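Local coordinates for protein L-iditol 2-dehydrogenase (Clostridium scindens, PDB 4OH1) that is probably a zinc-dependent, NAD+-linked polyol dehydrogenase that acts as an L-iditol 2-dehydrogenase and belongs to the zinc-containing alcohol dehydrogenase family, at residues A[19-24]-A[51-56]; A[185-190]-A[341-346]. One frame throughout, in Å; residues are numbered along the deposited sequence.

Contact 1. Residues A[19-24]-A[51-56]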
loop_
_atom_site.group_PDB
_atom_site.type_symbol
_atom_site.label_atom_id
_atom_site.label_comp_id
_atom_site.label_asym_id
_atom_site.label_seq_id
_atom_site.Cartn_x
_atom_site.Cartn_y
_atom_site.Cartn_z
ATOM N N GLY A 19 7.343 33.551 -27.904
ATOM C CA GLY A 19 8.553 32.773 -28.189
ATOM C C GLY A 19 8.587 32.260 -29.619
ATOM O O GLY A 19 7.541 32.129 -30.246
ATOM N N THR A 20 9.784 31.954 -30.115
ATOM C CA THR A 20 9.964 31.415 -31.475
ATOM C C THR A 20 10.731 30.065 -31.581
ATOM O O THR A 20 11.537 29.692 -30.717
ATOM C CB THR A 20 10.706 32.442 -32.324
ATOM O OG1 THR A 20 11.956 32.741 -31.689
ATOM C CG2 THR A 20 9.882 33.702 -32.413
ATOM N N VAL A 21 10.443 29.315 -32.640
ATOM C CA VAL A 21 11.107 28.037 -32.894
ATOM C C VAL A 21 11.635 28.052 -34.300
ATOM O O VAL A 21 10.888 28.342 -35.247
ATOM C CB VAL A 21 10.143 26.865 -32.749
ATOM C CG1 VAL A 21 10.797 25.604 -33.219
ATOM C CG2 VAL A 21 9.755 26.689 -31.267
ATOM N N ASP A 22 12.901 27.709 -34.450
ATOM C CA ASP A 22 13.471 27.793 -35.780
ATOM C C ASP A 22 14.366 26.645 -36.064
ATOM O O ASP A 22 15.030 26.161 -35.184
ATOM C CB ASP A 22 14.260 29.075 -35.932
ATOM C CG ASP A 22 13.401 30.287 -35.852
ATOM O OD1 ASP A 22 12.573 30.440 -36.759
ATOM O OD2 ASP A 22 13.661 31.134 -34.962
HETATM N N MSE A 23 14.385 26.223 -37.310
HETATM C CA MSE A 23 15.293 25.162 -37.700
HETATM C C MSE A 23 16.688 25.711 -37.929
HETATM O O MSE A 23 16.834 26.740 -38.572
HETATM C CB MSE A 23 14.827 24.514 -38.981
HETATM C CG MSE A 23 15.656 23.323 -39.324
HETATM SE SE MSE A 23 15.068 22.642 -41.053
HETATM C CE MSE A 23 13.462 21.632 -40.581
HETATM N N MSE A 24 17.701 25.029 -37.424
HETATM C CA MSE A 24 19.116 25.379 -37.686
HETATM C C MSE A 24 19.823 24.141 -38.163
HETATM O O MSE A 24 19.248 23.039 -38.148
HETATM C CB MSE A 24 19.818 25.946 -36.442
HETATM C CG MSE A 24 19.110 27.120 -35.852
HETATM SE SE MSE A 24 19.681 27.837 -34.077
HETATM C CE MSE A 24 21.181 29.005 -34.621
ATOM N N HIS A 51 4.808 26.321 -22.643
ATOM C CA HIS A 51 5.078 27.206 -21.481
ATOM C C HIS A 51 6.420 27.943 -21.630
ATOM O O HIS A 51 6.516 29.115 -21.285
ATOM C CB HIS A 51 5.032 26.393 -20.154
ATOM C CG HIS A 51 5.277 27.204 -18.907
ATOM N ND1 HIS A 51 4.255 27.655 -18.098
ATOM C CD2 HIS A 51 6.426 27.615 -18.318
ATOM C CE1 HIS A 51 4.761 28.320 -17.074
ATOM N NE2 HIS A 51 6.077 28.314 -17.187
ATOM N N ILE A 52 7.449 27.257 -22.141
ATOM C CA ILE A 52 8.754 27.894 -22.452
ATOM C C ILE A 52 8.538 29.040 -23.425
ATOM O O ILE A 52 9.095 30.124 -23.277
ATOM C CB ILE A 52 9.795 26.877 -23.072
ATOM C CG1 ILE A 52 10.221 25.834 -22.020
ATOM C CG2 ILE A 52 11.028 27.604 -23.600
ATOM C CD1 ILE A 52 10.875 24.568 -22.594
ATOM N N LEU A 53 7.691 28.782 -24.405
ATOM C CA LEU A 53 7.566 29.665 -25.529
ATOM C C LEU A 53 6.605 30.827 -25.253
ATOM O O LEU A 53 6.935 31.980 -25.462
ATOM C CB LEU A 53 7.111 28.854 -26.745
ATOM C CG LEU A 53 8.212 27.975 -27.339
ATOM C CD1 LEU A 53 7.655 26.719 -28.088
ATOM C CD2 LEU A 53 9.043 28.859 -28.248
ATOM N N THR A 54 5.416 30.496 -24.773
ATOM C CA THR A 54 4.332 31.460 -24.656
ATOM C C THR A 54 4.036 31.770 -23.180
ATOM O O THR A 54 3.072 32.483 -22.858
ATOM C CB THR A 54 3.062 30.908 -25.370
ATOM O OG1 THR A 54 2.698 29.627 -24.813
ATOM C CG2 THR A 54 3.307 30.792 -26.898
ATOM N N GLY A 55 4.891 31.261 -22.294
ATOM C CA GLY A 55 4.564 31.196 -20.884
ATOM C C GLY A 55 5.320 32.145 -19.975
ATOM O O GLY A 55 6.335 32.812 -20.358
ATOM N N ASN A 56 4.787 32.171 -18.750
ATOM C CA ASN A 56 5.300 32.982 -17.672
ATOM C C ASN A 56 6.244 32.114 -16.876
ATOM O O ASN A 56 5.832 31.075 -16.350
ATOM C CB ASN A 56 4.151 33.460 -16.796
ATOM C CG ASN A 56 4.598 34.457 -15.769
ATOM O OD1 ASN A 56 5.045 34.096 -14.685
ATOM N ND2 ASN A 56 4.487 35.726 -16.105
#
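Gly19 meets the last turn of helix 48-54 at Leu53, their CA atoms 4.2 Å apart, just before the chain enters strand 20-26. The backbone joins the two by one weak hydrogen bond: Gly19 N lies 2.9 Å from Leu53 O, but the N-H...O angle of 128° is strongly bent. Without a side chain, Gly19 lets the two backbones come this close. Leu53 carries most of the remaining contact. Its CG stands anti to its own carbonyl carbon (chi1 -74°), which sends the isobutyl group out from the helix toward the start of the strand. There the two methyls divide the work. CD2 rests on the backbone of Thr20, 3.6 Å from Thr20 O and 3.7 Å from Thr20 N, while CD1 comes within 3.8 Å of Val21 CG2. That same valine methyl is equally close to Leu53 CD2, so it meets the fork of the leucine, and the two side chains cross at about a right angle. Val21 offers this branch because its other methyl, CG1, is anti to the backbone N (chi1 171°), leaving CG2 beside that nitrogen. Thr20 points its CB away from the helix, and its hydroxyl bonds to Thr8 in the adjoining strand 2-9. Tyr338 of helix 330-338 touches both Val21 and Leu53, and Phe334 and Leu5 also pack on Val21, so the apolar part of the contact is enclosed. The side chain of Leu53 is about 13 Å from a bound zinc ion, so the contact does not reach the metal site. This is plain structural packing of the catalytic, GroES-like part of a zinc-containing alcohol dehydrogenase, in which a helix end is set against the edge strand of a small antiparallel sheet.

Contact 2. Residues A[185-190]-A[341-346]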
loop_
_atom_site.group_PDB
_atom_site.type_symbol
_atom_site.label_atom_id
_atom_site.label_comp_id
_atom_site.label_asym_id
_atom_site.label_seq_id
_atom_site.Cartn_x
_atom_site.Cartn_y
_atom_site.Cartn_z
ATOM N N LEU A 185 -2.974 15.363 -22.100
ATOM C CA LEU A 185 -2.845 14.602 -20.851
ATOM C C LEU A 185 -4.214 14.269 -20.249
ATOM O O LEU A 185 -4.426 13.177 -19.730
ATOM C CB LEU A 185 -2.042 15.362 -19.808
ATOM C CG LEU A 185 -0.540 15.299 -19.952
ATOM C CD1 LEU A 185 0.135 15.996 -18.734
ATOM C CD2 LEU A 185 -0.012 13.856 -20.137
ATOM N N GLY A 186 -5.118 15.234 -20.325
ATOM C CA GLY A 186 -6.493 15.053 -19.941
ATOM C C GLY A 186 -7.148 13.879 -20.625
ATOM O O GLY A 186 -7.818 13.091 -19.972
HETATM N N MSE A 187 -6.970 13.770 -21.944
HETATM C CA MSE A 187 -7.609 12.724 -22.716
HETATM C C MSE A 187 -6.972 11.396 -22.340
HETATM O O MSE A 187 -7.638 10.395 -22.177
HETATM C CB MSE A 187 -7.456 12.963 -24.206
HETATM C CG MSE A 187 -8.184 14.194 -24.737
HETATM SE SE MSE A 187 -10.089 14.258 -24.174
HETATM C CE MSE A 187 -9.949 15.290 -22.522
HETATM N N MSE A 188 -5.684 11.369 -22.127
HETATM C CA MSE A 188 -5.054 10.128 -21.662
HETATM C C MSE A 188 -5.558 9.702 -20.261
HETATM O O MSE A 188 -5.723 8.520 -20.016
HETATM C CB MSE A 188 -3.535 10.266 -21.605
HETATM C CG MSE A 188 -2.949 10.557 -22.962
HETATM SE SE MSE A 188 -0.964 10.661 -23.023
HETATM C CE MSE A 188 -0.936 12.290 -24.159
ATOM N N LEU A 189 -5.739 10.658 -19.353
ATOM C CA LEU A 189 -6.337 10.364 -18.045
ATOM C C LEU A 189 -7.787 9.844 -18.186
ATOM O O LEU A 189 -8.207 8.983 -17.441
ATOM C CB LEU A 189 -6.298 11.569 -17.151
ATOM C CG LEU A 189 -4.880 11.882 -16.662
ATOM C CD1 LEU A 189 -4.880 13.253 -16.013
ATOM C CD2 LEU A 189 -4.373 10.808 -15.698
ATOM N N VAL A 190 -8.542 10.341 -19.139
ATOM C CA VAL A 190 -9.875 9.810 -19.333
ATOM C C VAL A 190 -9.761 8.310 -19.649
ATOM O O VAL A 190 -10.436 7.459 -19.028
ATOM C CB VAL A 190 -10.681 10.527 -20.421
ATOM C CG1 VAL A 190 -11.916 9.761 -20.780
ATOM C CG2 VAL A 190 -11.091 11.935 -19.957
ATOM N N LYS A 341 -5.773 24.777 -29.955
ATOM C CA LYS A 341 -6.971 24.040 -30.321
ATOM C C LYS A 341 -6.851 22.534 -30.143
ATOM O O LYS A 341 -7.885 21.892 -29.986
ATOM C CB LYS A 341 -7.368 24.311 -31.778
ATOM C CG LYS A 341 -7.510 25.805 -32.103
ATOM C CD LYS A 341 -8.117 26.065 -33.482
ATOM C CE LYS A 341 -9.593 25.726 -33.444
ATOM N NZ LYS A 341 -10.303 26.209 -34.625
ATOM N N TYR A 342 -5.632 21.965 -30.173
ATOM C CA TYR A 342 -5.452 20.512 -30.414
ATOM C C TYR A 342 -4.941 19.800 -29.195
ATOM O O TYR A 342 -4.172 20.381 -28.412
ATOM C CB TYR A 342 -4.520 20.243 -31.605
ATOM C CG TYR A 342 -4.997 20.942 -32.832
ATOM C CD1 TYR A 342 -6.070 20.447 -33.551
ATOM C CD2 TYR A 342 -4.415 22.139 -33.242
ATOM C CE1 TYR A 342 -6.534 21.096 -34.688
ATOM C CE2 TYR A 342 -4.883 22.814 -34.376
ATOM C CZ TYR A 342 -5.947 22.290 -35.084
ATOM O OH TYR A 342 -6.414 22.944 -36.183
ATOM N N ALA A 343 -5.340 18.531 -29.030
ATOM C CA ALA A 343 -4.922 17.808 -27.855
ATOM C C ALA A 343 -3.422 17.477 -27.937
ATOM O O ALA A 343 -2.671 17.808 -27.040
ATOM C CB ALA A 343 -5.770 16.550 -27.644
ATOM N N LYS A 344 -3.006 16.803 -29.002
ATOM C CA LYS A 344 -1.589 16.492 -29.239
ATOM C C LYS A 344 -1.279 16.630 -30.729
ATOM O O LYS A 344 -2.087 16.242 -31.596
ATOM C CB LYS A 344 -1.189 15.059 -28.810
ATOM C CG LYS A 344 -1.041 14.821 -27.319
ATOM C CD LYS A 344 0.021 15.664 -26.651
ATOM C CE LYS A 344 1.345 14.983 -26.572
ATOM N NZ LYS A 344 2.282 15.762 -25.701
ATOM N N ILE A 345 -0.093 17.180 -30.984
ATOM C CA ILE A 345 0.452 17.334 -32.322
ATOM C C ILE A 345 1.731 16.534 -32.461
ATOM O O ILE A 345 2.598 16.593 -31.584
ATOM C CB ILE A 345 0.774 18.784 -32.591
ATOM C CG1 ILE A 345 -0.487 19.646 -32.462
ATOM C CG2 ILE A 345 1.353 18.955 -34.002
ATOM C CD1 ILE A 345 -0.182 21.128 -32.134
ATOM N N VAL A 346 1.845 15.768 -33.560
ATOM C CA VAL A 346 3.091 15.061 -33.836
ATOM C C VAL A 346 3.737 15.536 -35.108
ATOM O O VAL A 346 3.062 15.891 -36.080
ATOM C CB VAL A 346 2.963 13.500 -33.916
ATOM C CG1 VAL A 346 2.565 12.979 -32.608
ATOM C CG2 VAL A 346 1.953 13.056 -34.984
#
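Met188 and Lys344 meet through carbon alone: CE, the terminal methyl of selenomethionine Met188, lies 4.1 Å from Lys344 CG. The two side chains cross at about a right angle, so the touch is confined to one methyl against one methylene, and no hydrogen bond links the segments. Although the CB of Met188 does not point straight at the other segment, the chain runs straight out to SE (chi2 -177°) and bends at the last torsion, chi3, which leaves CE beside Lys344 CG. Pro158 and Ala162 of helix 156-168 also pack against Met188. The helix bearing it, 184-194, follows strand 176-180 and contains Gly186 of a GxGxxG sequence, consistent with the first helix of a Rossmann-type nucleotide-binding fold. Lys344 opens strand 344-348 and is bent at chi2 and chi3 (-61° and -93°), which turns its amino group away from the line of its first carbons. NZ forms a salt bridge with OE1 of Glu75, a zinc ligand, and also hydrogen-bonds to Ile45 O; it could thereby hold the carboxylate in place beside the metal. One residue earlier, Ala343 points its CB toward the helix, 4.5 Å from CG of selenomethionine Met187, a loose apolar approach. The backbones remain well separated, with 7.7 Å between the CA atoms of Met187 and Ala343.

From the N terminus, contact 1 comes first: the chain leaves strand 20-26, builds strand 35-44 and returns in helix 48-54, closing a loop of 26 residues between 19-24 and 51-56. Contact 2 opens only afterwards, so the two are in series and neither nest nor cross. Its loop is far longer, 150 residues that take in most of the six-stranded parallel sheet before the chain comes back to strand 344-348. Contact 1 is thus internal to the zinc-bearing part of the fold, whereas contact 2 joins that part to the domain of Rossmann type. Their centres lie 20 Å apart; helix 330-338 packs beside segments of both.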